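Local coordinates for xylulose kinase (Escherichia coli, PDB 2ITM), which phosphorylates D-xylulose with ATP to give D-xylulose 5-phosphate, working as a homodimer of the FGGY carbohydrate kinase family, at residues 121-127 with 274-278. Numbering follows the deposited sequence.
Sequences NLMMPGF and VHSFC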
loop_
_atom_site.group_PDB
_atom_site.type_symbol
_atom_site.label_atom_id
_atom_site.label_comp_id
_atom_site.label_asym_id
_atom_site.label_seq_id
_atom_site.Cartn_x
_atom_site.Cartn_y
_atom_site.Cartn_z
ATOM N N ASN A 121 -16.122 -13.449 -29.499
ATOM C CA ASN A 121 -15.851 -12.617 -28.348
ATOM C C ASN A 121 -16.751 -12.912 -27.171
ATOM O O ASN A 121 -17.865 -13.376 -27.332
ATOM C CB ASN A 121 -15.943 -11.143 -28.709
ATOM C CG ASN A 121 -14.841 -10.713 -29.611
ATOM O OD1 ASN A 121 -15.034 -10.553 -30.802
ATOM N ND2 ASN A 121 -13.670 -10.548 -29.053
ATOM N N LEU A 122 -16.250 -12.618 -25.985
ATOM C CA LEU A 122 -17.099 -12.427 -24.834
ATOM C C LEU A 122 -17.705 -11.046 -24.807
ATOM O O LEU A 122 -17.044 -10.063 -25.093
ATOM C CB LEU A 122 -16.333 -12.695 -23.543
ATOM C CG LEU A 122 -17.182 -13.237 -22.396
ATOM C CD1 LEU A 122 -16.758 -14.630 -22.004
ATOM C CD2 LEU A 122 -17.186 -12.305 -21.206
ATOM N N MET A 123 -18.976 -10.995 -24.445
ATOM C CA MET A 123 -19.751 -9.786 -24.544
ATOM C C MET A 123 -19.333 -8.793 -23.479
ATOM O O MET A 123 -19.198 -9.135 -22.317
ATOM C CB MET A 123 -21.231 -10.109 -24.439
ATOM C CG MET A 123 -22.140 -8.959 -24.764
ATOM S SD MET A 123 -22.150 -8.486 -26.485
ATOM C CE MET A 123 -22.914 -9.924 -27.195
ATOM N N MET A 124 -19.097 -7.563 -23.900
ATOM C CA MET A 124 -18.704 -6.505 -23.002
ATOM C C MET A 124 -19.623 -5.316 -23.183
ATOM O O MET A 124 -20.172 -5.111 -24.246
ATOM C CB MET A 124 -17.278 -6.075 -23.292
ATOM C CG MET A 124 -16.286 -7.198 -23.273
ATOM S SD MET A 124 -15.710 -7.590 -21.621
ATOM C CE MET A 124 -14.434 -6.365 -21.419
ATOM N N PRO A 125 -19.775 -4.540 -22.124
ATOM C CA PRO A 125 -20.732 -3.440 -22.090
ATOM C C PRO A 125 -20.300 -2.330 -23.013
ATOM O O PRO A 125 -21.123 -1.538 -23.433
ATOM C CB PRO A 125 -20.654 -2.961 -20.647
ATOM C CG PRO A 125 -20.214 -4.100 -19.906
ATOM C CD PRO A 125 -19.367 -4.958 -20.782
ATOM N N GLY A 126 -19.008 -2.289 -23.310
ATOM C CA GLY A 126 -18.443 -1.355 -24.256
ATOM C C GLY A 126 -18.828 -1.639 -25.693
ATOM O O GLY A 126 -18.749 -0.762 -26.536
ATOM N N PHE A 127 -19.247 -2.865 -25.963
ATOM C CA PHE A 127 -19.641 -3.271 -27.295
ATOM C C PHE A 127 -21.021 -2.763 -27.669
ATOM O O PHE A 127 -21.829 -2.457 -26.816
ATOM C CB PHE A 127 -19.579 -4.783 -27.442
ATOM C CG PHE A 127 -18.208 -5.362 -27.252
ATOM C CD1 PHE A 127 -18.033 -6.723 -27.119
ATOM C CD2 PHE A 127 -17.097 -4.555 -27.212
ATOM C CE1 PHE A 127 -16.792 -7.258 -26.943
ATOM C CE2 PHE A 127 -15.861 -5.080 -27.035
ATOM C CZ PHE A 127 -15.702 -6.432 -26.897
ATOM N N VAL A 274 -9.129 -12.410 -24.448
ATOM C CA VAL A 274 -8.640 -12.106 -25.763
ATOM C C VAL A 274 -9.782 -11.832 -26.716
ATOM O O VAL A 274 -10.724 -12.594 -26.816
ATOM C CB VAL A 274 -7.716 -13.195 -26.284
ATOM C CG1 VAL A 274 -7.201 -12.831 -27.635
ATOM C CG2 VAL A 274 -6.579 -13.378 -25.349
ATOM N N HIS A 275 -9.695 -10.724 -27.416
ATOM C CA HIS A 275 -10.683 -10.414 -28.419
ATOM C C HIS A 275 -10.274 -10.784 -29.826
ATOM O O HIS A 275 -9.120 -10.698 -30.188
ATOM C CB HIS A 275 -11.106 -8.971 -28.313
ATOM C CG HIS A 275 -11.835 -8.677 -27.051
ATOM N ND1 HIS A 275 -11.472 -7.664 -26.199
ATOM C CD2 HIS A 275 -12.877 -9.305 -26.470
ATOM C CE1 HIS A 275 -12.279 -7.661 -25.160
ATOM N NE2 HIS A 275 -13.140 -8.649 -25.298
ATOM N N SER A 276 -11.259 -11.226 -30.592
ATOM C CA SER A 276 -11.044 -11.656 -31.950
ATOM C C SER A 276 -11.948 -10.890 -32.902
ATOM O O SER A 276 -13.163 -10.920 -32.780
ATOM C CB SER A 276 -11.257 -13.163 -32.075
ATOM O OG SER A 276 -11.074 -13.608 -33.396
ATOM N N PHE A 277 -11.336 -10.187 -33.830
ATOM C CA PHE A 277 -12.043 -9.393 -34.814
ATOM C C PHE A 277 -11.522 -9.601 -36.217
ATOM O O PHE A 277 -10.450 -10.158 -36.416
ATOM C CB PHE A 277 -11.945 -7.912 -34.470
ATOM C CG PHE A 277 -12.473 -7.551 -33.132
ATOM C CD1 PHE A 277 -11.688 -6.885 -32.225
ATOM C CD2 PHE A 277 -13.768 -7.852 -32.787
ATOM C CE1 PHE A 277 -12.170 -6.547 -31.003
ATOM C CE2 PHE A 277 -14.261 -7.504 -31.565
ATOM C CZ PHE A 277 -13.467 -6.846 -30.673
ATOM N N CYS A 278 -12.269 -9.113 -37.194
ATOM C CA CYS A 278 -11.737 -8.926 -38.523
ATOM C C CYS A 278 -10.652 -7.854 -38.519
ATOM O O CYS A 278 -10.707 -6.922 -37.745
ATOM C CB CYS A 278 -12.851 -8.595 -39.522
ATOM S SG CYS A 278 -14.148 -9.823 -39.709
HETATM O O HOH W 1 -13.367 -12.518 -25.747
#
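N121 reaches out to the backbone of S276 and lies against the side chains of H275 and F277 before and after it. Its CG is anti to the carbonyl carbon (chi1 -69°), which swings the amide from the loop to the edge strand 275-278. There the amide carbon CG sits 3.6 Å from S276 O and 3.7 Å from S276 N; which end of the amide faces which of these backbone atoms is doubtful in the model. The N121 and F277 side chains cross at about a right angle, with the amide plane turned 32° from the ring. An alanine here would remove the amide, and the backbone N and O of S276 would probably lose their polar neighbour from the loop. Next, L122 N donates to a water, 2.9 Å away, that in turn donates to V274 O, so a single water ties the two backbones. M124 brings its CG to 4.0 Å from H275 NE2, while its CB lies over the centre of one face of the F127 ring. A type I turn from M124 to F127, closed by F127 N bonding to M124 O, carries the chain round to that phenylalanine. F127 then points its CZ at a face of the H275 ring, 3.7 Å from NE2 and offset toward the rim, an edge-to-face pair with planes at 69°. The same CZ is near F277 CZ (4.4 Å), and the F127 ring also meets that of H78, which binds substrate. With F277 about 4 Å from the bound D-xylulose at nearest atoms, this mostly buried patch joins the N-terminal and C-terminal FGGY domains beside the sugar pocket through an edge-to-face ring pair, an amide and a bridging water, a mixed apolar and polar seam consistent with a cleft that closes by induced fit.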